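Local coordinates for designed helical repeat protein (Synthetic construct, PDB 5CWM), which has no known natural function, being a computationally designed repeat protein built of stacked antiparallel helices to explore folds of this class, at residues V96-A101 and E132-I137. Numbering follows the deposited sequence.
Sequences VAEEAA and ELLLRI
The methyl group of Ala-97 faces three branched side chains of segment 132-137, and three of the four side-chain contacts converge on that one carbon. Leu-134 comes nearest: its CD2 lies 3.6 Å from Ala-97 CB. Its CG stands anti to its own carbonyl carbon (chi1 -71°); CD1 continues the chain in extended form (chi2 172°), and CD2, the other branch of the fork, turns to the alanine. Leu-133 and Ile-137 meet the same methyl less closely, with Leu-133 CD2 4.3 Å and Ile-137 CD1 4.2 Å from Ala-97 CB. A small residue thus sits against leucine and isoleucine methyls, and the axes of the two short segments pass 10.1 Å apart at closest and run nearly antiparallel, at 162°. No hydrogen bond crosses here; the contact is apolar.

The looser margin is at Glu-98, which is partly exposed. Only its aliphatic part takes part, CG lying 4.3 Å from Leu-134 CD2, while the carboxylate pairs with Arg-149 of helix 144-170.

The contact joins helix 87-114 to helix 117-141, consecutive helices in the antiparallel array of this designed repeat protein. Leu-133 also packs on Ala-74 and Glu-75 of helix 60-84, whereas Leu-134 reaches Ala-150 and Val-153 of helix 144-170, so the buried layer continues into both of these helices.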
ATOM      1  N   VAL A  96      -6.660  -7.754  -4.935  1.00 70.92           N
ATOM      2  CA  VAL A  96      -7.016  -6.485  -4.310  1.00 62.14           C
ATOM      3  C   VAL A  96      -5.769  -5.731  -3.847  1.00 56.23           C
ATOM      4  O   VAL A  96      -5.710  -4.504  -3.936  1.00 59.50           O
ATOM      5  CB  VAL A  96      -7.980  -6.694  -3.120  1.00 57.36           C
ATOM      6  CG1 VAL A  96      -8.238  -5.383  -2.393  1.00 56.91           C
ATOM      7  CG2 VAL A  96      -9.289  -7.286  -3.610  1.00 59.96           C
ATOM      8  N   ALA A  97      -4.768  -6.464  -3.368  1.00 52.55           N
ATOM      9  CA  ALA A  97      -3.499  -5.845  -2.984  1.00 51.65           C
ATOM     10  C   ALA A  97      -2.786  -5.242  -4.197  1.00 61.22           C
ATOM     11  O   ALA A  97      -2.378  -4.068  -4.182  1.00 68.06           O
ATOM     12  CB  ALA A  97      -2.605  -6.860  -2.293  1.00 47.59           C
ATOM     13  N   GLU A  98      -2.643  -6.053  -5.245  1.00 66.15           N
ATOM     14  CA  GLU A  98      -2.013  -5.617  -6.488  1.00 71.05           C
ATOM     15  C   GLU A  98      -2.696  -4.378  -7.057  1.00 70.13           C
ATOM     16  O   GLU A  98      -2.036  -3.485  -7.587  1.00 73.28           O
ATOM     17  CB  GLU A  98      -2.028  -6.743  -7.524  1.00 78.45           C
ATOM     18  CG  GLU A  98      -1.144  -7.931  -7.178  1.00 86.32           C
ATOM     19  CD  GLU A  98      -1.199  -9.021  -8.232  1.00 95.64           C
ATOM     20  OE1 GLU A  98      -0.559 -10.075  -8.036  1.00 96.05           O
ATOM     21  OE2 GLU A  98      -1.881  -8.824  -9.259  1.00101.54           O
ATOM     22  N   GLU A  99      -4.019  -4.332  -6.943  1.00 68.99           N
ATOM     23  CA  GLU A  99      -4.782  -3.166  -7.373  1.00 73.21           C
ATOM     24  C   GLU A  99      -4.465  -1.969  -6.483  1.00 72.93           C
ATOM     25  O   GLU A  99      -4.230  -0.862  -6.971  1.00 75.27           O
ATOM     26  CB  GLU A  99      -6.283  -3.463  -7.350  1.00 79.69           C
ATOM     27  CG  GLU A  99      -7.162  -2.302  -7.799  1.00 88.12           C
ATOM     28  CD  GLU A  99      -7.086  -2.048  -9.294  1.00101.35           C
ATOM     29  OE1 GLU A  99      -6.648  -2.953 -10.035  1.00115.45           O
ATOM     30  OE2 GLU A  99      -7.468  -0.940  -9.730  1.00 98.16           O
ATOM     31  N   ALA A 100      -4.457  -2.207  -5.175  1.00 71.40           N
ATOM     32  CA  ALA A 100      -4.180  -1.167  -4.190  1.00 65.21           C
ATOM     33  C   ALA A 100      -2.843  -0.491  -4.460  1.00 64.24           C
ATOM     34  O   ALA A 100      -2.697   0.714  -4.251  1.00 67.63           O
ATOM     35  CB  ALA A 100      -4.205  -1.748  -2.784  1.00 61.78           C
ATOM     36  N   ALA A 101      -1.869  -1.272  -4.919  1.00 63.33           N
ATOM     37  CA  ALA A 101      -0.570  -0.720  -5.303  1.00 66.03           C
ATOM     38  C   ALA A 101      -0.697   0.380  -6.364  1.00 69.95           C
ATOM     39  O   ALA A 101      -0.381   1.551  -6.112  1.00 73.09           O
ATOM     40  CB  ALA A 101       0.342  -1.830  -5.803  1.00 65.89           C
ATOM     41  N   GLU A 132       4.470  -5.024   1.957  1.00 58.98           N
ATOM     42  CA  GLU A 132       4.509  -5.884   3.136  1.00 62.75           C
ATOM     43  C   GLU A 132       3.344  -6.870   3.127  1.00 60.35           C
ATOM     44  O   GLU A 132       3.501  -8.047   3.461  1.00 64.24           O
ATOM     45  CB  GLU A 132       4.481  -5.040   4.411  1.00 70.42           C
ATOM     46  CG  GLU A 132       5.624  -4.044   4.519  1.00 82.08           C
ATOM     47  CD  GLU A 132       5.473  -3.108   5.701  1.00 95.94           C
ATOM     48  OE1 GLU A 132       4.417  -3.155   6.368  1.00109.53           O
ATOM     49  OE2 GLU A 132       6.409  -2.324   5.964  1.00 93.50           O
ATOM     50  N   LEU A 133       2.174  -6.376   2.734  1.00 58.34           N
ATOM     51  CA  LEU A 133       0.984  -7.208   2.632  1.00 56.02           C
ATOM     52  C   LEU A 133       1.189  -8.325   1.614  1.00 57.82           C
ATOM     53  O   LEU A 133       0.863  -9.483   1.874  1.00 58.73           O
ATOM     54  CB  LEU A 133      -0.227  -6.358   2.251  1.00 53.01           C
ATOM     55  CG  LEU A 133      -1.582  -7.062   2.257  1.00 56.39           C
ATOM     56  CD1 LEU A 133      -1.839  -7.708   3.607  1.00 55.26           C
ATOM     57  CD2 LEU A 133      -2.678  -6.072   1.921  1.00 64.47           C
ATOM     58  N   LEU A 134       1.743  -7.967   0.460  1.00 57.05           N
ATOM     59  CA  LEU A 134       2.067  -8.930  -0.584  1.00 56.51           C
ATOM     60  C   LEU A 134       3.082  -9.941  -0.080  1.00 58.37           C
ATOM     61  O   LEU A 134       3.081 -11.097  -0.497  1.00 58.40           O
ATOM     62  CB  LEU A 134       2.606  -8.222  -1.829  1.00 57.93           C
ATOM     63  CG  LEU A 134       1.609  -7.414  -2.661  1.00 60.14           C
ATOM     64  CD1 LEU A 134       2.326  -6.625  -3.745  1.00 59.13           C
ATOM     65  CD2 LEU A 134       0.566  -8.332  -3.270  1.00 60.36           C
ATOM     66  N   LEU A 135       3.952  -9.494   0.821  1.00 59.78           N
ATOM     67  CA  LEU A 135       4.934 -10.381   1.426  1.00 64.03           C
ATOM     68  C   LEU A 135       4.239 -11.392   2.334  1.00 63.46           C
ATOM     69  O   LEU A 135       4.604 -12.569   2.358  1.00 64.77           O
ATOM     70  CB  LEU A 135       5.975  -9.581   2.209  1.00 71.27           C
ATOM     71  CG  LEU A 135       7.235 -10.336   2.633  1.00 80.79           C
ATOM     72  CD1 LEU A 135       8.019 -10.792   1.412  1.00 87.34           C
ATOM     73  CD2 LEU A 135       8.099  -9.474   3.541  1.00 81.95           C
ATOM     74  N   ARG A 136       3.238 -10.925   3.075  0.53 64.38           N
ATOM     75  CA  ARG A 136       2.458 -11.797   3.950  0.53 64.61           C
ATOM     76  C   ARG A 136       1.684 -12.830   3.136  0.53 63.71           C
ATOM     77  O   ARG A 136       1.649 -14.013   3.483  0.53 66.07           O
ATOM     78  CB  ARG A 136       1.489 -10.977   4.810  0.53 62.29           C
ATOM     79  CG  ARG A 136       2.157  -9.932   5.689  0.53 61.91           C
ATOM     80  CD  ARG A 136       1.143  -9.234   6.584  0.53 59.48           C
ATOM     81  NE  ARG A 136       1.747  -8.155   7.363  0.53 59.35           N
ATOM     82  CZ  ARG A 136       1.672  -6.868   7.043  0.53 54.44           C
ATOM     83  NH1 ARG A 136       1.010  -6.488   5.959  0.53 51.60           N
ATOM     84  NH2 ARG A 136       2.255  -5.956   7.810  0.53 51.77           N
ATOM     85  N   ILE A 137       1.067 -12.371   2.052  1.00 60.13           N
ATOM     86  CA  ILE A 137       0.315 -13.248   1.160  1.00 60.41           C
ATOM     87  C   ILE A 137       1.252 -14.271   0.529  1.00 62.39           C
ATOM     88  O   ILE A 137       0.884 -15.428   0.335  1.00 64.98           O
ATOM     89  CB  ILE A 137      -0.403 -12.452   0.052  1.00 58.64           C
ATOM     90  CG1 ILE A 137      -1.343 -11.413   0.664  1.00 55.47           C
ATOM     91  CG2 ILE A 137      -1.179 -13.385  -0.868  1.00 59.40           C
ATOM     92  CD1 ILE A 137      -2.017 -10.525  -0.359  1.00 52.95           C
TER